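Local coordinates for protein L-ribulose 3-epimerase (Methylomonas sp. DH-1, PDB 7CJ7) that catalyses the manganese-dependent epimerization of ketoses at C3, acting most strongly on L-ribulose, and works as a homodimer, at residues A[70-75]-A[90-95]; A[111-116]-A[149-154]; A[181-186]-A[209-214]; A[195-200]-A[227-232]. All coordinates share one frame; numbering follows the deposited sequence.

Contact 1 of 4, residues A[70-75]-A[90-95]; sequences LGLSAA and DELLRK. With SOL (L-sorbose), chain C.
Leu70 and Leu72 meet Leu92 and Leu93 through their branched ends. The CD2 methyl of Leu70 lies 4.0 Å from CD2 of Leu92, the two side chains running past each other in opposite senses. Its second branch, CD1, reaches CD2 of Leu93 at 4.2 Å, where the chains cross nearly at right angles. The CB of Leu70 points toward the helix, and with CG between the backbone N and carbonyl carbon (chi1 62°) the fork is set with each methyl against a different leucine. Leu72 offers a single methyl, CD2, which is 4.1 Å from Leu92 CD2 and 4.1 Å from Leu93 CD2. Leucine suits these four buried places: Leu70 uses both prongs of its fork, while the CD2 methyls of Leu72, Leu92 and Leu93 each touch two neighbours.

This layer joins strand 65-72 to helix 83-102, the opening elements of a beta-alpha-beta unit of the TIM barrel that strand 107-112 completes. The axes of strand 70-72 and helix 90-95 run antiparallel (168°) and come within 10.2 Å, as expected of a helix packed outside a parallel barrel. Leu93 also lies against Met135 and Leu138 of helix 125-143.

L-sorbose lies on the other side of the strand, against backbone: Leu70 C is 3.1 Å from the sugar's O5, and Gly71 N is 3.5 Å from that oxygen. Toward strand 107-112, Leu70 and Leu93 both touch Ile112.

Contact 2 of 4, residues A[111-116]-A[149-154]; sequences VIYCAL and IDLEVV. With MN (manganese (II) ion), chain D; SOL (L-sorbose), chain C.
Tyr113 gives its hydroxyl hydrogen to the backbone O of Glu152, with OH and O 2.6 Å apart. The bond ties the turn after strand 107-112 to the end of strand 148-152, neighbouring strands of the TIM barrel linked through helix 125-143 as a beta-alpha-beta unit. The acceptor lies at the ring edge, near its plane, and the hydroxyl approaches 23° out of the carbonyl plane. A phenylalanine here would keep the ring but would probably leave Glu152 O without this donor and the strand end less firmly fixed.

Apolar contacts line up beside this bond. Tyr113 CD2 passes obliquely by Leu151 CB at 4.0 Å; Ile112 reaches CB of Ile149 with its far methyl CD1, at 3.9 Å. Nearer the sugar, Val111 CG2 meets Val154 CG1 at 3.6 Å, two short valines touching methyl to methyl.

Metal and sugar share one carboxylate. With CG anti to the backbone N (chi1 -167°) and an extended chain, Glu152, by similarity a catalytic proton donor/acceptor, binds manganese through OE2 at 2.1 Å. Asp185, His211 and Glu246 are the other protein ligands. Glu152 OE1 accepts a 2.7 Å hydrogen bond from O4 of L-sorbose, and Val111 CG2 lies 3.6 Å from that same O4.

Contact 3 of 4, residues A[181-186]-A[209-214]; sequences FLHLDT and YVHIGE. With MN (manganese (II) ion), chain D; SOL (L-sorbose), chain C.
Tyr209 turns its ring edge toward the face of His183, with CD1 3.6 Å from His183 NE2. Its N makes a weak bond to Leu182 O and its O accepts one from Leu184 N, the first rungs of a parallel ladder between strands whose short axes are 4.7 Å apart. Val210 pairs with Leu184 on the opposite face of the sheet from the histidines, and apolar residues fit that outer side.

His211 N then bonds to Leu184 O at 2.9 Å, nearly straight at 167°, and His211 O receives Thr186 N. The His211 side chain is held on several sides: ND1 binds manganese at 2.2 Å, NE2 is hydrogen-bonded to Glu41, and His183 NE2 stands over the centre of one face in a T-shaped stack (planes at 85°). A flat ring suits His183, whose face serves Tyr209 and whose edge serves His211. With an alanine in its place, the His211 imidazole would probably lose this backing and be freer to tilt about its metal bond. Near the edge of the His211 ring, Asp185 OD2 binds the same manganese at 2.0 Å.

Past Ile212, whose CD1 is 4.1 Å from Thr186 CG2, Gly213 O takes a 2.7 Å hydrogen bond from Thr186 OG1.

Asp185 N-caps helix 186-192, its OD1 bonding Tyr187 N. Strand 148-152 flanks strand 180-185 on its other edge in the TIM barrel, and helix 227-236 covers Thr186 and Ile212 with Phe230.

Contact 4 of 4, residues A[195-200]-A[227-232]; sequences GMAKSV and FASFFA
Met196 and Phe230 form the close part of this contact, their CB atoms 4.0 Å apart and their side chains passing at a slant. The Met196 chain bends at both chi2 and chi3 (-68° and -65°), which brings its CE methyl round to within 4.2 Å of Phe230 CB. A flexible, unbranched side chain suits this spot because it can fold against the base of the aromatic residue. The Phe230 ring swings out from its helix with CG opposite the backbone N (chi1 -178°), and its CD1-CE1 rim faces Met196 and Val200. CD1 is 3.6 Å from Met196 O, which meets the ring at its edge. That carbonyl oxygen is buried here and has no hydrogen-bonding partner in the model. Farther along the same rim, Val200 CG2 lies 3.7 Å from Phe230 CE1, its side chain crossing the phenylalanine at about a right angle.

Toward solvent the fit slackens. Ser229 OG is 3.9 Å from Met196 CB and 4.2 Å from Ala197 CB, distances of packing, and both Ser229 and Ala197 are partly exposed. A small polar residue and a small apolar one are at home on such a margin.

The contact lies in the helical layer outside the TIM barrel, bringing the loop before helix 198-203, and Val200 in its first turn, against helix 227-236. Met189 of helix 186-192 touches both Met196 and Phe230, while Val210 and Ile212 of strand 207-212 touch the Phe230 side chain.

In the fold
Contacts 1, 2 and 3 follow one another round the barrel, and all three touch L-sorbose. Contacts 1 and 2, with centres about 11 Å apart, are joined by a probable hydrogen bond from Leu116 N to Leu72 O (2.9 Å). Contacts 2 and 3 share a strand pairing, with Leu151 N 2.8 Å from Phe181 O, and also the manganese ion, at which Glu152 OE2 and His211 ND1 come within 3.1 Å. Contact 4 lies outside this core: Phe230 CD2 packs on Thr186 CG2 of contact 3 at 3.5 Å, yet the Phe230 side chain is about 11 Å from the manganese. The centres of contacts 1 and 4 are about 31 Å apart, on opposite sides of the chain's centre.

Contact 1 of 4, residues A[70-75]-A[90-95]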
# COMPACT_ATOMS: atom_id res chain seq x y z
N LEU A 70 -12.22 6.67 -13.11
CA LEU A 70 -12.14 7.78 -12.14
C LEU A 70 -12.13 7.21 -10.73
O LEU A 70 -12.35 6.02 -10.56
CB LEU A 70 -13.31 8.74 -12.37
CG LEU A 70 -14.69 8.13 -12.16
CD1 LEU A 70 -15.07 8.15 -10.68
CD2 LEU A 70 -15.73 8.85 -12.99
N GLY A 71 -11.78 8.07 -9.78
CA GLY A 71 -12.05 7.88 -8.36
C GLY A 71 -12.92 9.00 -7.86
O GLY A 71 -12.76 10.13 -8.35
N LEU A 72 -13.84 8.72 -6.95
CA LEU A 72 -14.60 9.81 -6.30
C LEU A 72 -13.71 10.47 -5.25
O LEU A 72 -12.60 9.99 -5.01
CB LEU A 72 -15.88 9.22 -5.71
CG LEU A 72 -16.78 8.51 -6.72
CD1 LEU A 72 -17.90 7.79 -6.01
CD2 LEU A 72 -17.34 9.50 -7.74
N SER A 73 -14.17 11.56 -4.66
CA SER A 73 -13.49 12.29 -3.57
C SER A 73 -14.44 12.36 -2.37
O SER A 73 -15.58 11.86 -2.50
CB SER A 73 -13.06 13.65 -4.03
OG SER A 73 -14.20 14.47 -4.25
N ALA A 74 -13.98 12.91 -1.24
CA ALA A 74 -14.80 13.08 -0.02
C ALA A 74 -16.12 13.77 -0.40
O ALA A 74 -17.17 13.36 0.09
CB ALA A 74 -14.05 13.85 1.04
N ALA A 75 -16.08 14.76 -1.30
CA ALA A 75 -17.26 15.60 -1.64
C ALA A 75 -18.29 14.79 -2.44
O ALA A 75 -19.46 15.21 -2.48
CB ALA A 75 -16.79 16.82 -2.39
N ASP A 90 -23.56 10.64 -7.36
CA ASP A 90 -24.47 10.14 -8.43
C ASP A 90 -24.34 11.07 -9.64
O ASP A 90 -24.25 10.57 -10.78
CB ASP A 90 -25.93 10.07 -7.96
CG ASP A 90 -26.28 8.94 -7.01
OD1 ASP A 90 -25.41 8.07 -6.75
OD2 ASP A 90 -27.43 8.94 -6.50
N GLU A 91 -24.32 12.39 -9.39
CA GLU A 91 -24.27 13.44 -10.44
C GLU A 91 -22.93 13.36 -11.18
O GLU A 91 -22.94 13.36 -12.42
CB GLU A 91 -24.52 14.80 -9.81
CG GLU A 91 -24.36 15.97 -10.76
CD GLU A 91 -24.42 17.32 -10.06
OE1 GLU A 91 -23.50 17.64 -9.27
OE2 GLU A 91 -25.41 18.04 -10.29
N LEU A 92 -21.81 13.23 -10.45
CA LEU A 92 -20.47 13.07 -11.09
C LEU A 92 -20.48 11.81 -11.96
O LEU A 92 -19.98 11.85 -13.09
CB LEU A 92 -19.38 13.03 -10.02
CG LEU A 92 -17.96 13.18 -10.55
CD1 LEU A 92 -17.03 13.74 -9.48
CD2 LEU A 92 -17.43 11.86 -11.06
N LEU A 93 -21.01 10.69 -11.45
CA LEU A 93 -20.95 9.41 -12.21
C LEU A 93 -21.82 9.50 -13.47
O LEU A 93 -21.43 8.94 -14.52
CB LEU A 93 -21.37 8.28 -11.28
CG LEU A 93 -20.38 7.96 -10.16
CD1 LEU A 93 -21.04 7.12 -9.08
CD2 LEU A 93 -19.13 7.28 -10.71
N ARG A 94 -22.96 10.18 -13.39
CA ARG A 94 -23.83 10.41 -14.58
C ARG A 94 -23.05 11.22 -15.61
O ARG A 94 -23.05 10.85 -16.80
CB ARG A 94 -25.15 11.08 -14.17
CG ARG A 94 -26.14 10.14 -13.48
CD ARG A 94 -27.54 10.73 -13.50
NE ARG A 94 -27.57 12.04 -12.85
CZ ARG A 94 -27.77 12.23 -11.55
NH1 ARG A 94 -28.02 11.20 -10.76
NH2 ARG A 94 -27.76 13.46 -11.05
N LYS A 95 -22.36 12.28 -15.19
CA LYS A 95 -21.60 13.16 -16.11
C LYS A 95 -20.47 12.35 -16.76
O LYS A 95 -20.26 12.51 -17.98
CB LYS A 95 -21.05 14.38 -15.37
CG LYS A 95 -20.32 15.38 -16.26
CD LYS A 95 -21.22 16.04 -17.28
CE LYS A 95 -20.46 16.92 -18.25
NZ LYS A 95 -21.35 17.47 -19.30
C1 SOL C . -5.64 3.72 -8.41
O1 SOL C . -4.63 3.21 -7.58
C2 SOL C . -5.76 2.94 -9.68
O2 SOL C . -5.35 1.79 -9.74
C3 SOL C . -6.37 3.62 -10.90
O3 SOL C . -6.82 2.68 -11.84
C4 SOL C . -7.50 4.56 -10.50
O4 SOL C . -8.54 3.81 -9.87
C5 SOL C . -8.11 5.33 -11.68
O5 SOL C . -9.27 6.03 -11.24
C6 SOL C . -7.15 6.32 -12.31
O6 SOL C . -7.76 6.96 -13.43

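Contact 2 of 4, residues A[111-116]-A[149-154]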
# COMPACT_ATOMS: atom_id res chain seq x y z
N VAL A 111 -12.26 3.35 -9.32
CA VAL A 111 -12.84 3.40 -7.95
C VAL A 111 -14.09 4.28 -8.02
O VAL A 111 -14.05 5.44 -7.56
CB VAL A 111 -11.78 3.88 -6.94
CG1 VAL A 111 -12.35 3.91 -5.52
CG2 VAL A 111 -10.56 2.97 -7.00
N ILE A 112 -15.15 3.73 -8.60
CA ILE A 112 -16.41 4.47 -8.90
C ILE A 112 -17.41 4.27 -7.77
O ILE A 112 -18.48 4.87 -7.83
CB ILE A 112 -16.98 4.03 -10.26
CG1 ILE A 112 -17.14 2.51 -10.35
CG2 ILE A 112 -16.13 4.57 -11.40
CD1 ILE A 112 -17.84 2.05 -11.62
N TYR A 113 -17.08 3.44 -6.77
CA TYR A 113 -18.03 2.97 -5.73
C TYR A 113 -17.71 3.60 -4.37
O TYR A 113 -18.42 3.31 -3.40
CB TYR A 113 -17.98 1.44 -5.65
CG TYR A 113 -16.59 0.92 -5.44
CD1 TYR A 113 -16.07 0.80 -4.16
CD2 TYR A 113 -15.77 0.59 -6.51
CE1 TYR A 113 -14.78 0.35 -3.95
CE2 TYR A 113 -14.49 0.12 -6.31
CZ TYR A 113 -13.98 0.01 -5.03
OH TYR A 113 -12.71 -0.44 -4.81
N CYS A 114 -16.69 4.45 -4.30
CA CYS A 114 -16.29 5.13 -3.04
C CYS A 114 -15.29 6.26 -3.33
O CYS A 114 -14.87 6.40 -4.50
CB CYS A 114 -15.67 4.15 -2.06
SG CYS A 114 -14.04 3.57 -2.58
N ALA A 115 -14.92 7.02 -2.30
CA ALA A 115 -13.82 8.00 -2.39
C ALA A 115 -12.50 7.24 -2.54
O ALA A 115 -12.23 6.31 -1.75
CB ALA A 115 -13.82 8.91 -1.19
N LEU A 116 -11.71 7.59 -3.55
CA LEU A 116 -10.35 7.03 -3.75
C LEU A 116 -9.44 7.68 -2.71
O LEU A 116 -9.31 8.92 -2.75
CB LEU A 116 -9.87 7.33 -5.17
CG LEU A 116 -8.47 6.84 -5.51
CD1 LEU A 116 -8.40 5.33 -5.46
CD2 LEU A 116 -8.04 7.35 -6.88
N ILE A 149 -20.01 -0.96 -16.43
CA ILE A 149 -19.20 -0.40 -15.32
C ILE A 149 -18.37 -1.53 -14.73
O ILE A 149 -18.87 -2.66 -14.60
CB ILE A 149 -20.06 0.33 -14.28
CG1 ILE A 149 -20.95 -0.62 -13.47
CG2 ILE A 149 -20.88 1.42 -14.96
CD1 ILE A 149 -21.65 0.08 -12.31
N ASP A 150 -17.11 -1.23 -14.43
CA ASP A 150 -16.13 -2.20 -13.90
C ASP A 150 -15.59 -1.61 -12.59
O ASP A 150 -14.96 -0.53 -12.63
CB ASP A 150 -15.05 -2.49 -14.93
CG ASP A 150 -15.60 -2.67 -16.34
OD1 ASP A 150 -16.04 -3.80 -16.67
OD2 ASP A 150 -15.61 -1.66 -17.09
N LEU A 151 -15.86 -2.28 -11.48
CA LEU A 151 -15.53 -1.80 -10.12
C LEU A 151 -14.12 -2.29 -9.78
O LEU A 151 -13.91 -3.51 -9.65
CB LEU A 151 -16.58 -2.33 -9.15
CG LEU A 151 -17.96 -1.67 -9.24
CD1 LEU A 151 -18.66 -1.92 -10.56
CD2 LEU A 151 -18.83 -2.16 -8.10
N GLU A 152 -13.18 -1.35 -9.68
CA GLU A 152 -11.75 -1.68 -9.47
C GLU A 152 -11.51 -1.98 -7.99
O GLU A 152 -11.68 -1.08 -7.15
CB GLU A 152 -10.85 -0.55 -9.94
CG GLU A 152 -9.41 -0.98 -10.02
CD GLU A 152 -8.48 0.12 -10.50
OE1 GLU A 152 -8.95 1.29 -10.65
OE2 GLU A 152 -7.31 -0.19 -10.73
N VAL A 153 -11.09 -3.20 -7.70
CA VAL A 153 -10.60 -3.62 -6.36
C VAL A 153 -9.26 -2.93 -6.13
O VAL A 153 -8.35 -3.09 -6.96
CB VAL A 153 -10.48 -5.15 -6.30
CG1 VAL A 153 -9.90 -5.60 -4.97
CG2 VAL A 153 -11.83 -5.80 -6.58
N VAL A 154 -9.12 -2.17 -5.06
CA VAL A 154 -7.84 -1.48 -4.79
C VAL A 154 -7.42 -1.79 -3.36
O VAL A 154 -8.22 -2.36 -2.59
CB VAL A 154 -7.92 0.03 -5.06
CG1 VAL A 154 -8.17 0.33 -6.53
CG2 VAL A 154 -8.98 0.68 -4.17
MN MN D . -5.65 0.74 -11.57
C1 SOL C . -5.64 3.72 -8.41
O1 SOL C . -4.63 3.21 -7.58
C2 SOL C . -5.76 2.94 -9.68
O2 SOL C . -5.35 1.79 -9.74
C3 SOL C . -6.37 3.62 -10.90
O3 SOL C . -6.82 2.68 -11.84
C4 SOL C . -7.50 4.56 -10.50
O4 SOL C . -8.54 3.81 -9.87
C5 SOL C . -8.11 5.33 -11.68
O5 SOL C . -9.27 6.03 -11.24
C6 SOL C . -7.15 6.32 -12.31
O6 SOL C . -7.76 6.96 -13.43

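Contact 3 of 4, residues A[181-186]-A[209-214]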
# COMPACT_ATOMS: atom_id res chain seq x y z
N PHE A 181 -19.26 -5.27 -13.59
CA PHE A 181 -18.15 -6.26 -13.64
C PHE A 181 -17.11 -5.92 -12.58
O PHE A 181 -17.07 -4.78 -12.05
CB PHE A 181 -17.50 -6.27 -15.02
CG PHE A 181 -18.40 -6.74 -16.13
CD1 PHE A 181 -19.23 -5.85 -16.79
CD2 PHE A 181 -18.42 -8.07 -16.51
CE1 PHE A 181 -20.06 -6.28 -17.81
CE2 PHE A 181 -19.26 -8.50 -17.52
CZ PHE A 181 -20.08 -7.60 -18.17
N LEU A 182 -16.27 -6.91 -12.30
CA LEU A 182 -15.06 -6.75 -11.47
C LEU A 182 -13.94 -6.18 -12.35
O LEU A 182 -13.86 -6.50 -13.55
CB LEU A 182 -14.67 -8.11 -10.90
CG LEU A 182 -13.58 -8.10 -9.84
CD1 LEU A 182 -14.11 -7.50 -8.56
CD2 LEU A 182 -13.05 -9.50 -9.60
N HIS A 183 -13.11 -5.34 -11.76
CA HIS A 183 -11.90 -4.77 -12.39
C HIS A 183 -10.72 -5.11 -11.48
O HIS A 183 -10.79 -4.75 -10.29
CB HIS A 183 -12.16 -3.28 -12.63
CG HIS A 183 -10.99 -2.46 -13.06
ND1 HIS A 183 -11.09 -1.09 -13.21
CD2 HIS A 183 -9.70 -2.79 -13.34
CE1 HIS A 183 -9.91 -0.61 -13.57
NE2 HIS A 183 -9.05 -1.64 -13.67
N LEU A 184 -9.74 -5.86 -11.98
CA LEU A 184 -8.56 -6.26 -11.18
C LEU A 184 -7.35 -5.48 -11.69
O LEU A 184 -7.28 -5.19 -12.90
CB LEU A 184 -8.32 -7.76 -11.28
CG LEU A 184 -9.34 -8.63 -10.54
CD1 LEU A 184 -9.03 -10.10 -10.77
CD2 LEU A 184 -9.33 -8.34 -9.04
N ASP A 185 -6.45 -5.16 -10.77
CA ASP A 185 -5.23 -4.34 -11.02
C ASP A 185 -4.06 -5.05 -10.35
O ASP A 185 -4.10 -5.22 -9.11
CB ASP A 185 -5.46 -2.92 -10.52
CG ASP A 185 -4.28 -1.99 -10.72
OD1 ASP A 185 -3.14 -2.46 -10.60
OD2 ASP A 185 -4.52 -0.81 -10.98
N THR A 186 -3.05 -5.47 -11.11
CA THR A 186 -1.96 -6.33 -10.59
C THR A 186 -1.22 -5.61 -9.45
O THR A 186 -0.71 -6.30 -8.56
CB THR A 186 -1.01 -6.78 -11.70
OG1 THR A 186 -0.47 -5.63 -12.37
CG2 THR A 186 -1.70 -7.69 -12.70
N TYR A 209 -12.50 -5.98 -16.71
CA TYR A 209 -11.44 -4.96 -16.95
C TYR A 209 -10.19 -5.31 -16.15
O TYR A 209 -10.29 -5.82 -15.02
CB TYR A 209 -11.96 -3.56 -16.59
CG TYR A 209 -11.39 -2.41 -17.39
CD1 TYR A 209 -10.14 -1.90 -17.14
CD2 TYR A 209 -12.13 -1.81 -18.40
CE1 TYR A 209 -9.62 -0.84 -17.87
CE2 TYR A 209 -11.64 -0.76 -19.14
CZ TYR A 209 -10.38 -0.26 -18.88
OH TYR A 209 -9.88 0.80 -19.61
N VAL A 210 -9.02 -5.02 -16.73
CA VAL A 210 -7.71 -5.37 -16.15
C VAL A 210 -6.76 -4.17 -16.26
O VAL A 210 -6.66 -3.57 -17.35
CB VAL A 210 -7.11 -6.61 -16.82
CG1 VAL A 210 -5.64 -6.76 -16.46
CG2 VAL A 210 -7.90 -7.86 -16.48
N HIS A 211 -6.12 -3.83 -15.14
CA HIS A 211 -4.93 -2.95 -15.10
C HIS A 211 -3.68 -3.79 -14.85
O HIS A 211 -3.67 -4.63 -13.91
CB HIS A 211 -5.07 -1.87 -14.03
CG HIS A 211 -5.96 -0.75 -14.46
ND1 HIS A 211 -6.23 0.32 -13.64
CD2 HIS A 211 -6.62 -0.53 -15.62
CE1 HIS A 211 -6.99 1.18 -14.28
NE2 HIS A 211 -7.27 0.67 -15.49
N ILE A 212 -2.66 -3.49 -15.65
CA ILE A 212 -1.30 -4.06 -15.52
C ILE A 212 -0.43 -2.96 -14.92
O ILE A 212 -0.17 -1.96 -15.61
CB ILE A 212 -0.76 -4.56 -16.87
CG1 ILE A 212 -1.70 -5.59 -17.51
CG2 ILE A 212 0.66 -5.09 -16.72
CD1 ILE A 212 -2.00 -6.78 -16.64
N GLY A 213 -0.06 -3.14 -13.66
CA GLY A 213 0.87 -2.25 -12.93
C GLY A 213 1.93 -3.06 -12.21
O GLY A 213 1.60 -4.10 -11.59
N GLU A 214 3.18 -2.61 -12.26
CA GLU A 214 4.28 -3.24 -11.50
C GLU A 214 4.06 -2.94 -10.01
O GLU A 214 3.25 -2.06 -9.67
CB GLU A 214 5.63 -2.76 -12.04
CG GLU A 214 6.83 -3.52 -11.50
CD GLU A 214 6.75 -5.04 -11.51
OE1 GLU A 214 7.31 -5.66 -12.44
OE2 GLU A 214 6.16 -5.61 -10.55
MN MN D . -5.65 0.74 -11.57
C1 SOL C . -5.64 3.72 -8.41
O1 SOL C . -4.63 3.21 -7.58
C2 SOL C . -5.76 2.94 -9.68
O2 SOL C . -5.35 1.79 -9.74
C3 SOL C . -6.37 3.62 -10.90
O3 SOL C . -6.82 2.68 -11.84
C4 SOL C . -7.50 4.56 -10.50
O4 SOL C . -8.54 3.81 -9.87
C5 SOL C . -8.11 5.33 -11.68
O5 SOL C . -9.27 6.03 -11.24
C6 SOL C . -7.15 6.32 -12.31
O6 SOL C . -7.76 6.96 -13.43

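Contact 4 of 4, residues A[195-200]-A[227-232]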
# COMPACT_ATOMS: atom_id res chain seq x y z
N GLY A 195 -1.95 -14.87 -3.74
CA GLY A 195 -1.45 -15.23 -5.08
C GLY A 195 -2.25 -14.53 -6.16
O GLY A 195 -3.30 -13.90 -5.85
N MET A 196 -1.82 -14.64 -7.41
CA MET A 196 -2.35 -13.78 -8.50
C MET A 196 -3.41 -14.51 -9.34
O MET A 196 -3.82 -13.94 -10.35
CB MET A 196 -1.20 -13.29 -9.39
CG MET A 196 -0.13 -12.52 -8.63
SD MET A 196 -0.71 -10.93 -8.00
CE MET A 196 -1.03 -10.11 -9.56
N ALA A 197 -3.86 -15.71 -8.93
CA ALA A 197 -4.77 -16.56 -9.73
C ALA A 197 -6.17 -16.63 -9.12
O ALA A 197 -7.14 -16.62 -9.89
CB ALA A 197 -4.19 -17.94 -9.92
N LYS A 198 -6.26 -16.76 -7.79
CA LYS A 198 -7.50 -17.13 -7.05
C LYS A 198 -8.68 -16.25 -7.48
O LYS A 198 -9.75 -16.80 -7.81
CB LYS A 198 -7.20 -17.04 -5.55
CG LYS A 198 -8.27 -17.56 -4.60
CD LYS A 198 -7.75 -17.68 -3.17
CE LYS A 198 -8.82 -17.84 -2.10
NZ LYS A 198 -9.53 -19.13 -2.22
N SER A 199 -8.52 -14.92 -7.47
CA SER A 199 -9.62 -13.96 -7.76
C SER A 199 -10.01 -14.02 -9.23
O SER A 199 -11.21 -13.89 -9.54
CB SER A 199 -9.25 -12.57 -7.33
OG SER A 199 -9.46 -12.43 -5.94
N VAL A 200 -9.04 -14.20 -10.12
CA VAL A 200 -9.29 -14.27 -11.58
C VAL A 200 -10.13 -15.52 -11.86
O VAL A 200 -11.12 -15.42 -12.57
CB VAL A 200 -7.99 -14.29 -12.39
CG1 VAL A 200 -8.24 -14.60 -13.86
CG2 VAL A 200 -7.22 -12.99 -12.24
N PHE A 227 3.74 -11.76 -12.74
CA PHE A 227 2.97 -11.64 -14.00
C PHE A 227 2.76 -13.02 -14.62
O PHE A 227 1.70 -13.21 -15.26
CB PHE A 227 3.65 -10.67 -14.97
CG PHE A 227 3.46 -9.23 -14.57
CD1 PHE A 227 2.21 -8.66 -14.56
CD2 PHE A 227 4.55 -8.46 -14.18
CE1 PHE A 227 2.04 -7.34 -14.18
CE2 PHE A 227 4.38 -7.14 -13.82
CZ PHE A 227 3.12 -6.58 -13.81
N ALA A 228 3.68 -13.96 -14.43
CA ALA A 228 3.57 -15.32 -15.01
C ALA A 228 2.27 -15.96 -14.50
O ALA A 228 1.51 -16.53 -15.32
CB ALA A 228 4.78 -16.16 -14.69
N SER A 229 2.03 -15.87 -13.19
CA SER A 229 0.85 -16.43 -12.51
C SER A 229 -0.41 -15.70 -12.98
O SER A 229 -1.42 -16.36 -13.29
CB SER A 229 1.01 -16.37 -11.01
OG SER A 229 -0.12 -16.93 -10.38
N PHE A 230 -0.35 -14.38 -13.06
CA PHE A 230 -1.52 -13.55 -13.42
C PHE A 230 -1.95 -13.86 -14.86
O PHE A 230 -3.14 -14.09 -15.08
CB PHE A 230 -1.21 -12.07 -13.25
CG PHE A 230 -2.41 -11.22 -13.56
CD1 PHE A 230 -3.53 -11.28 -12.76
CD2 PHE A 230 -2.44 -10.41 -14.69
CE1 PHE A 230 -4.64 -10.50 -13.04
CE2 PHE A 230 -3.55 -9.63 -14.97
CZ PHE A 230 -4.65 -9.69 -14.15
N PHE A 231 -1.03 -13.82 -15.82
CA PHE A 231 -1.39 -14.03 -17.25
C PHE A 231 -1.84 -15.48 -17.48
O PHE A 231 -2.73 -15.72 -18.31
CB PHE A 231 -0.26 -13.57 -18.18
CG PHE A 231 -0.14 -12.08 -18.27
CD1 PHE A 231 -1.19 -11.31 -18.74
CD2 PHE A 231 1.02 -11.43 -17.87
CE1 PHE A 231 -1.09 -9.93 -18.83
CE2 PHE A 231 1.13 -10.05 -17.98
CZ PHE A 231 0.08 -9.31 -18.46
N ALA A 232 -1.28 -16.43 -16.74
CA ALA A 232 -1.72 -17.84 -16.79
C ALA A 232 -3.20 -17.93 -16.39
O ALA A 232 -3.98 -18.62 -17.07
CB ALA A 232 -0.84 -18.70 -15.92